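Local coordinates for protein eukaryotic translation initiation factor 4E type 5 (Leishmania major, PDB 7KCJ) that probably binds the 7-methylguanosine cap of messenger RNA and acts as a translation initiation factor, as other members of the eIF4E family do, at residues 15-20 with 81-86; 134-139 with 157-162; 102-107 with 147-152. One frame throughout, in Å; residues are numbered along the deposited sequence.

Interaction 1: 15-20 with 81-86; sequences RDKWFV and ARNNKE
Trp-18 and Arg-82 face each other as a non-hydrogen-bonded pair between the antiparallel strands 13-23 and 77-82 of the curved eIF4E sheet, and the aliphatic stem of the arginine lies over the indole. Arg-82 CB sits 3.5 Å from the centroid of the six-membered ring of Trp-18 and only 4° off its normal, a CH-pi contact over the face. The chi1 of -169° swings Arg-82 CG away from its own N, and the chain runs on across the indole until it bends at chi3, which leaves the guanidinium plane steeply inclined to the ring. Asp-16 meets this end of the arginine: its OD2 makes a salt bridge to Arg-82 NH1 at 3.3 Å, whose hydrogen bond is weak, carboxylate and guanidinium planes being far from coplanar. The firmer partner of Arg-82 is Asp-137, bound through NE. Arg-15 crosses the Arg-82 chain at about a right angle, with Arg-82 CD over one face of its guanidinium, and its NE bonds to Val-120 O.

Phe-19 and Ala-81, whose side chains point to the face opposite Trp-18 and Arg-82, form a hydrogen-bonded pair: Phe-19 N to Ala-81 O 2.8 Å, and Ala-81 N to Phe-19 O 3.0 Å. Asn-83 N gives a further bond to Lys-17 O where a type II turn, Ala-81 to Asn-84, takes the chain out of the strand. That turn returns Lys-85 over the phenyl ring, while Trp-52 meets the same ring edge-to-face. Lys-85 CB sits almost over the centre of the Phe-19 ring, 3.6 Å from its centroid and 14° off its normal.

Interaction 2: 134-139 with 157-162; sequences PVCDVL and VWLSDS
Trp-158 lies alongside Val-138, both side chains pointing the same way, and the valine overlaps the six-membered ring of the indole near its rim. Val-138 CG1 is 4.3 Å from the centroid of that Trp-158 ring and 25° off the normal, a loose CH-pi contact over the face, while Val-138 CB comes closest to CE3. A chi1 of 175° turns CG1 of Val-138 away from the backbone N and keeps CG2 beside it, and both methyls come within contact of CE3. Tyr-90 and Phe-193 add further ring contacts to the tryptophan, and its NE1 is bonded to Glu-156.

Cys-136, Leu-139, Val-157 and Leu-159 occupy the other face, which helix 108-121 covers through Val-116, Leu-117 and Val-120. Here Cys-136 SG touches Leu-159 CD2 at 3.5 Å, and Leu-139 CD1 lies beside Val-157 CG2 at 3.7 Å.

Three backbone bonds join the segments, two between the strands and one, Ser-160 N to Val-135 O, just past their ends. Trp-158 N to Val-138 O is nearly straight at 2.9 Å, with an N-H...O angle of 174°, and Asp-137 N reaches Trp-158 O. The pairing of Cys-136 with Leu-159 and of Val-138 with Trp-158 differs by one residue, and Val-138 N, buried in this step, has no partner in the model.

Beyond the strand ends, Val-135 sets CG2 against Ser-160 OG and Asp-161 CB. A water joins Asp-137 OD2, at 2.6 Å, to Ser-160 OG, at 2.8 Å. A one-residue shift between otherwise regular antiparallel pairs is a beta bulge, set here in the hairpin of strands 136-143 and 153-159 within the helix-backed eIF4E sheet.

Interaction 3: 102-107 with 147-152; sequences NLLKPP and REHSEQ
A surface contact joins the end of strand 97-103 and the loop after it to the loop between strands 136-143 and 153-159, at the end of the sheet where Leu-103 already pairs with Ile-153. Leu-104 is the centre of it, its two methyls serving different partners. CD1 stands over one face of the His-149 imidazole, offset toward the rim, 4.2 Å from the ring centroid and 21° off the normal. CD2 meets the amide of Gln-152, whose NE2 is 3.5 Å away. Gln-152 is fully extended, its chi1 of -172° sending CG directly away from N, and runs side by side with the leucine, both pointing the same way.

The backbones approach at Leu-103 O, which receives a CA-H...O contact from Gln-152 CA at 3.3 Å. A type I turn from His-149 to Gln-152 shapes the loop there. One ordered water bridges the two backbones, donating to Leu-104 O at 2.8 Å and accepting from Glu-151 N at 3.0 Å. Farther out, the Pro-106 ring is crossed at about a right angle by Glu-151, with OE1 of the glutamate 3.7 Å from Pro-106 CD.

Direct hydrogen bonds are absent between the two segments, so dispersion, a CH-pi contact, a CA-H...O contact and a single water bridge carry the association, which suggests less directional constraint than in the paired strands.

All three contacts reach the same antiparallel sheet. Interactions 1 and 2 have centres 12 Å apart and touch, because strands 77-82 and 136-143 are neighbours: Arg-82 NE and Asp-137 OD1 form a salt bridge of 2.9 Å between them. Interaction 3 lies on the opposite side of the chain's centre, about 28 Å from interaction 1 and 25 Å from interaction 2, centre to centre. Along the chain interaction 1 closes before the others open, whereas the segments of interactions 2 and 3 alternate. Strand 153-159 pairs with 136-143 on one side and 97-103 on the other, so interactions 2 and 3 are tied through neighbouring strands of one continuous eIF4E framework.

Interaction 1: 15-20 with 81-86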
loop_
_atom_site.group_PDB
_atom_site.type_symbol
_atom_site.label_atom_id
_atom_site.label_comp_id
_atom_site.label_asym_id
_atom_site.label_seq_id
_atom_site.Cartn_x
_atom_site.Cartn_y
_atom_site.Cartn_z
ATOM N N ARG A 15 -14.475 -1.742 4.483
ATOM C CA ARG A 15 -15.053 -3.045 4.175
ATOM C C ARG A 15 -14.221 -4.108 4.916
ATOM O O ARG A 15 -12.985 -4.058 4.909
ATOM C CB ARG A 15 -15.106 -3.300 2.658
ATOM C CG ARG A 15 -13.742 -3.297 1.990
ATOM C CD ARG A 15 -13.845 -3.406 0.489
ATOM N NE ARG A 15 -12.535 -3.669 -0.090
ATOM C CZ ARG A 15 -12.076 -4.879 -0.400
ATOM N NH1 ARG A 15 -12.846 -5.950 -0.247
ATOM N NH2 ARG A 15 -10.865 -5.019 -0.912
ATOM N N ASP A 16 -14.887 -4.998 5.658
ATOM C CA ASP A 16 -14.191 -6.023 6.468
ATOM C C ASP A 16 -13.139 -5.350 7.423
ATOM O O ASP A 16 -13.235 -4.150 7.638
ATOM C CB ASP A 16 -13.550 -7.069 5.527
ATOM C CG ASP A 16 -14.502 -7.660 4.514
ATOM O OD1 ASP A 16 -15.452 -8.348 4.927
ATOM O OD2 ASP A 16 -14.283 -7.452 3.311
ATOM N N LYS A 17 -12.139 -6.059 7.930
ATOM C CA LYS A 17 -11.091 -5.441 8.752
ATOM C C LYS A 17 -9.744 -5.611 8.060
ATOM O O LYS A 17 -9.557 -6.541 7.273
ATOM C CB LYS A 17 -11.070 -6.001 10.183
ATOM C CG LYS A 17 -11.235 -7.520 10.236
ATOM C CD LYS A 17 -11.043 -8.098 11.627
ATOM C CE LYS A 17 -11.089 -9.608 11.604
ATOM N NZ LYS A 17 -10.650 -10.193 12.900
ATOM N N TRP A 18 -8.808 -4.709 8.344
ATOM C CA TRP A 18 -7.481 -4.733 7.751
ATOM C C TRP A 18 -6.450 -4.731 8.872
ATOM O O TRP A 18 -6.594 -3.961 9.818
ATOM C CB TRP A 18 -7.294 -3.485 6.850
ATOM C CG TRP A 18 -8.298 -3.416 5.726
ATOM C CD1 TRP A 18 -9.627 -3.112 5.826
ATOM C CD2 TRP A 18 -8.051 -3.685 4.334
ATOM N NE1 TRP A 18 -10.223 -3.178 4.583
ATOM C CE2 TRP A 18 -9.283 -3.558 3.656
ATOM C CE3 TRP A 18 -6.907 -3.989 3.595
ATOM C CZ2 TRP A 18 -9.397 -3.744 2.275
ATOM C CZ3 TRP A 18 -7.028 -4.205 2.229
ATOM C CH2 TRP A 18 -8.258 -4.074 1.585
ATOM N N PHE A 19 -5.435 -5.598 8.794
ATOM C CA PHE A 19 -4.372 -5.609 9.790
ATOM C C PHE A 19 -3.207 -4.749 9.312
ATOM O O PHE A 19 -2.748 -4.889 8.179
ATOM C CB PHE A 19 -3.890 -7.024 10.112
ATOM C CG PHE A 19 -3.105 -7.076 11.397
ATOM C CD1 PHE A 19 -3.749 -7.135 12.618
ATOM C CD2 PHE A 19 -1.721 -7.027 11.389
ATOM C CE1 PHE A 19 -3.025 -7.164 13.810
ATOM C CE2 PHE A 19 -1.001 -7.057 12.579
ATOM C CZ PHE A 19 -1.655 -7.119 13.778
ATOM N N VAL A 20 -2.723 -3.868 10.183
ATOM C CA VAL A 20 -1.642 -2.945 9.855
ATOM C C VAL A 20 -0.346 -3.416 10.512
ATOM O O VAL A 20 -0.337 -3.784 11.688
ATOM C CB VAL A 20 -1.981 -1.491 10.280
ATOM C CG1 VAL A 20 -0.978 -0.507 9.698
ATOM C CG2 VAL A 20 -3.401 -1.102 9.865
ATOM N N ALA A 81 -3.418 -5.518 5.304
ATOM C CA ALA A 81 -3.937 -6.746 4.707
ATOM C C ALA A 81 -5.341 -7.023 5.184
ATOM O O ALA A 81 -5.567 -7.098 6.389
ATOM C CB ALA A 81 -3.041 -7.935 5.023
ATOM N N ARG A 82 -6.272 -7.219 4.250
ATOM C CA ARG A 82 -7.641 -7.509 4.619
ATOM C C ARG A 82 -7.769 -8.916 5.224
ATOM O O ARG A 82 -7.359 -9.894 4.598
ATOM C CB ARG A 82 -8.566 -7.312 3.407
ATOM C CG ARG A 82 -10.040 -7.351 3.781
ATOM C CD ARG A 82 -10.924 -7.230 2.560
ATOM N NE ARG A 82 -10.683 -8.305 1.596
ATOM C CZ ARG A 82 -11.260 -9.503 1.647
ATOM N NH1 ARG A 82 -12.124 -9.791 2.612
ATOM N NH2 ARG A 82 -10.986 -10.417 0.724
ATOM N N ASN A 83 -8.300 -9.004 6.461
ATOM C CA ASN A 83 -8.543 -10.246 7.210
ATOM C C ASN A 83 -7.312 -11.127 7.453
ATOM O O ASN A 83 -7.482 -12.328 7.671
ATOM C CB ASN A 83 -9.629 -11.093 6.521
ATOM C CG ASN A 83 -11.038 -10.596 6.621
ATOM O OD1 ASN A 83 -11.894 -10.954 5.804
ATOM N ND2 ASN A 83 -11.344 -9.790 7.626
ATOM N N ASN A 84 -6.097 -10.565 7.445
ATOM C CA ASN A 84 -4.906 -11.394 7.632
ATOM C C ASN A 84 -3.878 -10.682 8.485
ATOM O O ASN A 84 -3.372 -9.630 8.078
ATOM C CB ASN A 84 -4.327 -11.783 6.277
ATOM C CG ASN A 84 -3.183 -12.770 6.358
ATOM O OD1 ASN A 84 -2.911 -13.361 7.408
ATOM N ND2 ASN A 84 -2.489 -12.971 5.248
ATOM N N LYS A 85 -3.586 -11.230 9.683
ATOM C CA LYS A 85 -2.599 -10.600 10.548
ATOM C C LYS A 85 -1.178 -11.135 10.350
ATOM O O LYS A 85 -0.264 -10.650 11.020
ATOM C CB LYS A 85 -3.016 -10.628 12.026
ATOM C CG LYS A 85 -2.964 -11.974 12.714
ATOM C CD LYS A 85 -3.186 -11.780 14.225
ATOM C CE LYS A 85 -4.623 -11.426 14.557
ATOM N NZ LYS A 85 -4.806 -11.017 15.988
ATOM N N GLU A 86 -0.969 -12.081 9.410
ATOM C CA GLU A 86 0.350 -12.630 9.089
ATOM C C GLU A 86 0.971 -11.868 7.906
ATOM O O GLU A 86 0.236 -11.251 7.124
ATOM C CB GLU A 86 0.209 -14.131 8.719
ATOM C CG GLU A 86 -0.463 -14.981 9.786
ATOM C CD GLU A 86 0.218 -14.935 11.137
ATOM O OE1 GLU A 86 1.468 -14.980 11.173
ATOM O OE2 GLU A 86 -0.501 -14.846 12.159
#

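Interaction 2: 134-139 with 157-162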
loop_
_atom_site.group_PDB
_atom_site.type_symbol
_atom_site.label_atom_id
_atom_site.label_comp_id
_atom_site.label_asym_id
_atom_site.label_seq_id
_atom_site.Cartn_x
_atom_site.Cartn_y
_atom_site.Cartn_z
ATOM N N PRO A 134 -15.227 -5.754 -4.801
ATOM C CA PRO A 134 -13.836 -5.349 -4.569
ATOM C C PRO A 134 -12.841 -6.506 -4.533
ATOM O O PRO A 134 -13.094 -7.553 -3.940
ATOM C CB PRO A 134 -13.910 -4.567 -3.256
ATOM C CG PRO A 134 -15.363 -4.238 -3.063
ATOM C CD PRO A 134 -16.083 -5.399 -3.656
ATOM N N VAL A 135 -11.698 -6.304 -5.187
ATOM C CA VAL A 135 -10.697 -7.348 -5.335
ATOM C C VAL A 135 -9.269 -6.923 -4.833
ATOM O O VAL A 135 -8.353 -7.748 -4.803
ATOM C CB VAL A 135 -10.769 -7.788 -6.823
ATOM C CG1 VAL A 135 -9.479 -7.554 -7.606
ATOM C CG2 VAL A 135 -11.298 -9.206 -6.972
ATOM N N CYS A 136 -9.112 -5.674 -4.366
ATOM C CA CYS A 136 -7.846 -5.179 -3.831
ATOM C C CYS A 136 -7.692 -5.671 -2.360
ATOM O O CYS A 136 -8.399 -5.176 -1.497
ATOM C CB CYS A 136 -7.792 -3.654 -3.940
ATOM S SG CYS A 136 -8.056 -3.011 -5.621
ATOM N N ASP A 137 -6.818 -6.672 -2.081
ATOM C CA ASP A 137 -6.702 -7.225 -0.719
ATOM C C ASP A 137 -5.462 -6.881 0.072
ATOM O O ASP A 137 -5.423 -7.207 1.255
ATOM C CB ASP A 137 -6.831 -8.746 -0.709
ATOM C CG ASP A 137 -8.159 -9.230 -1.202
ATOM O OD1 ASP A 137 -9.182 -8.607 -0.853
ATOM O OD2 ASP A 137 -8.180 -10.221 -1.955
ATOM N N VAL A 138 -4.437 -6.310 -0.543
ATOM C CA VAL A 138 -3.225 -5.919 0.167
ATOM C C VAL A 138 -2.777 -4.562 -0.355
ATOM O O VAL A 138 -2.762 -4.323 -1.578
ATOM C CB VAL A 138 -2.054 -6.947 0.096
ATOM C CG1 VAL A 138 -0.799 -6.394 0.761
ATOM C CG2 VAL A 138 -2.422 -8.285 0.729
ATOM N N LEU A 139 -2.369 -3.693 0.555
ATOM C CA LEU A 139 -1.862 -2.387 0.216
ATOM C C LEU A 139 -0.514 -2.243 0.913
ATOM O O LEU A 139 -0.428 -2.463 2.116
ATOM C CB LEU A 139 -2.844 -1.346 0.744
ATOM C CG LEU A 139 -2.789 0.046 0.168
ATOM C CD1 LEU A 139 -3.056 0.037 -1.317
ATOM C CD2 LEU A 139 -3.857 0.888 0.836
ATOM N N VAL A 157 -0.528 -2.000 -4.816
ATOM C CA VAL A 157 -1.833 -2.619 -4.552
ATOM C C VAL A 157 -1.860 -4.030 -5.117
ATOM O O VAL A 157 -1.599 -4.190 -6.302
ATOM C CB VAL A 157 -2.972 -1.792 -5.217
ATOM C CG1 VAL A 157 -4.340 -2.303 -4.769
ATOM C CG2 VAL A 157 -2.825 -0.288 -4.947
ATOM N N TRP A 158 -2.209 -5.047 -4.313
ATOM C CA TRP A 158 -2.305 -6.433 -4.798
ATOM C C TRP A 158 -3.747 -6.789 -5.042
ATOM O O TRP A 158 -4.571 -6.668 -4.137
ATOM C CB TRP A 158 -1.691 -7.452 -3.822
ATOM C CG TRP A 158 -0.201 -7.350 -3.609
ATOM C CD1 TRP A 158 0.674 -6.503 -4.230
ATOM C CD2 TRP A 158 0.577 -8.124 -2.683
ATOM N NE1 TRP A 158 1.946 -6.701 -3.743
ATOM C CE2 TRP A 158 1.914 -7.694 -2.796
ATOM C CE3 TRP A 158 0.278 -9.152 -1.778
ATOM C CZ2 TRP A 158 2.937 -8.219 -2.004
ATOM C CZ3 TRP A 158 1.311 -9.702 -1.030
ATOM C CH2 TRP A 158 2.622 -9.239 -1.158
ATOM N N LEU A 159 -4.069 -7.171 -6.274
ATOM C CA LEU A 159 -5.424 -7.558 -6.636
ATOM C C LEU A 159 -5.513 -9.082 -6.650
ATOM O O LEU A 159 -4.605 -9.732 -7.156
ATOM C CB LEU A 159 -5.808 -7.033 -8.032
ATOM C CG LEU A 159 -5.268 -5.684 -8.538
ATOM C CD1 LEU A 159 -5.877 -5.337 -9.826
ATOM C CD2 LEU A 159 -5.598 -4.577 -7.616
ATOM N N SER A 160 -6.600 -9.646 -6.144
ATOM C CA SER A 160 -6.784 -11.105 -6.175
ATOM C C SER A 160 -7.194 -11.609 -7.574
ATOM O O SER A 160 -6.968 -12.783 -7.895
ATOM C CB SER A 160 -7.785 -11.555 -5.121
ATOM O OG SER A 160 -9.075 -11.022 -5.367
ATOM N N ASP A 161 -7.743 -10.716 -8.425
ATOM C CA ASP A 161 -8.126 -11.075 -9.788
ATOM C C ASP A 161 -7.477 -10.114 -10.791
ATOM O O ASP A 161 -7.854 -8.947 -10.865
ATOM C CB ASP A 161 -9.651 -11.085 -9.925
ATOM C CG ASP A 161 -10.172 -11.428 -11.303
ATOM O OD1 ASP A 161 -9.365 -11.858 -12.159
ATOM O OD2 ASP A 161 -11.388 -11.269 -11.533
ATOM N N SER A 162 -6.518 -10.619 -11.571
ATOM C CA SER A 162 -5.780 -9.858 -12.565
ATOM C C SER A 162 -6.644 -9.334 -13.714
ATOM O O SER A 162 -6.265 -8.358 -14.359
ATOM C CB SER A 162 -4.612 -10.671 -13.109
ATOM O OG SER A 162 -5.071 -11.747 -13.907
HETATM O O HOH W 1 -10.496 -10.932 -3.007
#

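Interaction 3: 102-107 with 147-152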
loop_
_atom_site.group_PDB
_atom_site.type_symbol
_atom_site.label_atom_id
_atom_site.label_comp_id
_atom_site.label_asym_id
_atom_site.label_seq_id
_atom_site.Cartn_x
_atom_site.Cartn_y
_atom_site.Cartn_z
ATOM N N ASN A 102 3.512 5.580 -8.126
ATOM C CA ASN A 102 4.591 6.387 -7.532
ATOM C C ASN A 102 4.123 7.824 -7.378
ATOM O O ASN A 102 3.630 8.402 -8.338
ATOM C CB ASN A 102 5.846 6.348 -8.381
ATOM C CG ASN A 102 6.463 4.973 -8.413
ATOM O OD1 ASN A 102 7.173 4.581 -7.483
ATOM N ND2 ASN A 102 6.201 4.218 -9.467
ATOM N N LEU A 103 4.228 8.384 -6.171
ATOM C CA LEU A 103 3.762 9.737 -5.890
ATOM C C LEU A 103 5.006 10.543 -5.574
ATOM O O LEU A 103 5.650 10.275 -4.569
ATOM C CB LEU A 103 2.799 9.710 -4.688
ATOM C CG LEU A 103 1.598 8.801 -4.837
ATOM C CD1 LEU A 103 0.822 8.666 -3.511
ATOM C CD2 LEU A 103 0.690 9.273 -6.007
ATOM N N LEU A 104 5.377 11.484 -6.447
ATOM C CA LEU A 104 6.623 12.226 -6.314
ATOM C C LEU A 104 6.655 13.363 -5.294
ATOM O O LEU A 104 7.675 13.526 -4.633
ATOM C CB LEU A 104 7.066 12.800 -7.685
ATOM C CG LEU A 104 7.250 11.851 -8.884
ATOM C CD1 LEU A 104 8.039 12.526 -9.979
ATOM C CD2 LEU A 104 7.986 10.594 -8.511
ATOM N N LYS A 105 5.619 14.207 -5.225
ATOM C CA LYS A 105 5.674 15.398 -4.369
ATOM C C LYS A 105 4.299 15.941 -3.968
ATOM O O LYS A 105 3.314 15.616 -4.617
ATOM C CB LYS A 105 6.445 16.488 -5.141
ATOM C CG LYS A 105 5.802 16.845 -6.469
ATOM C CD LYS A 105 6.595 17.898 -7.206
ATOM C CE LYS A 105 6.223 17.951 -8.664
ATOM N NZ LYS A 105 6.964 19.010 -9.390
ATOM N N PRO A 106 4.196 16.785 -2.919
ATOM C CA PRO A 106 2.886 17.366 -2.583
ATOM C C PRO A 106 2.399 18.310 -3.670
ATOM O O PRO A 106 3.208 18.911 -4.388
ATOM C CB PRO A 106 3.165 18.146 -1.296
ATOM C CG PRO A 106 4.626 18.460 -1.347
ATOM C CD PRO A 106 5.257 17.277 -2.011
ATOM N N PRO A 107 1.068 18.486 -3.793
ATOM C CA PRO A 107 -0.005 17.822 -3.030
ATOM C C PRO A 107 -0.357 16.406 -3.512
ATOM O O PRO A 107 -1.183 15.749 -2.894
ATOM C CB PRO A 107 -1.180 18.786 -3.203
ATOM C CG PRO A 107 -0.969 19.397 -4.566
ATOM C CD PRO A 107 0.528 19.410 -4.807
ATOM N N ARG A 147 17.179 12.716 -3.544
ATOM C CA ARG A 147 17.678 14.090 -3.499
ATOM C C ARG A 147 16.735 15.040 -4.240
ATOM O O ARG A 147 16.490 16.152 -3.781
ATOM C CB ARG A 147 19.079 14.176 -4.123
ATOM C CG ARG A 147 19.730 15.546 -3.931
ATOM C CD ARG A 147 21.247 15.504 -3.967
ATOM N NE ARG A 147 21.799 15.136 -2.659
ATOM C CZ ARG A 147 23.089 14.953 -2.413
ATOM N NH1 ARG A 147 23.988 15.126 -3.377
ATOM N NH2 ARG A 147 23.494 14.610 -1.199
ATOM N N GLU A 148 16.165 14.585 -5.360
ATOM C CA GLU A 148 15.289 15.414 -6.169
ATOM C C GLU A 148 13.873 15.467 -5.613
ATOM O O GLU A 148 13.217 16.503 -5.725
ATOM C CB GLU A 148 15.292 14.921 -7.624
ATOM C CG GLU A 148 16.613 15.163 -8.333
ATOM C CD GLU A 148 17.761 14.276 -7.887
ATOM O OE1 GLU A 148 17.482 13.143 -7.434
ATOM O OE2 GLU A 148 18.933 14.712 -7.982
ATOM N N HIS A 149 13.393 14.351 -5.024
ATOM C CA HIS A 149 12.045 14.289 -4.477
ATOM C C HIS A 149 12.052 13.688 -3.071
ATOM O O HIS A 149 11.892 12.474 -2.892
ATOM C CB HIS A 149 11.126 13.504 -5.409
ATOM C CG HIS A 149 11.098 14.041 -6.805
ATOM N ND1 HIS A 149 10.471 15.230 -7.107
ATOM C CD2 HIS A 149 11.652 13.541 -7.931
ATOM C CE1 HIS A 149 10.632 15.398 -8.406
ATOM N NE2 HIS A 149 11.342 14.408 -8.943
ATOM N N SER A 150 12.242 14.550 -2.076
ATOM C CA SER A 150 12.326 14.147 -0.683
ATOM C C SER A 150 11.023 13.563 -0.084
ATOM O O SER A 150 11.091 12.854 0.918
ATOM C CB SER A 150 12.836 15.309 0.151
ATOM O OG SER A 150 11.883 16.359 0.160
ATOM N N GLU A 151 9.851 13.849 -0.670
ATOM C CA GLU A 151 8.608 13.277 -0.141
ATOM C C GLU A 151 8.052 12.145 -0.999
ATOM O O GLU A 151 6.924 11.732 -0.790
ATOM C CB GLU A 151 7.555 14.352 0.125
ATOM C CG GLU A 151 8.079 15.432 1.055
ATOM C CD GLU A 151 7.067 16.457 1.523
ATOM O OE1 GLU A 151 5.852 16.169 1.463
ATOM O OE2 GLU A 151 7.496 17.547 1.959
ATOM N N GLN A 152 8.843 11.612 -1.924
ATOM C CA GLN A 152 8.406 10.539 -2.801
ATOM C C GLN A 152 8.063 9.253 -2.062
ATOM O O GLN A 152 8.804 8.843 -1.164
ATOM C CB GLN A 152 9.466 10.245 -3.859
ATOM C CG GLN A 152 8.990 9.258 -4.918
ATOM C CD GLN A 152 10.065 8.906 -5.921
ATOM O OE1 GLN A 152 11.230 9.372 -5.836
ATOM N NE2 GLN A 152 9.700 8.040 -6.872
HETATM O O HOH W 2 9.038 15.419 -3.059
#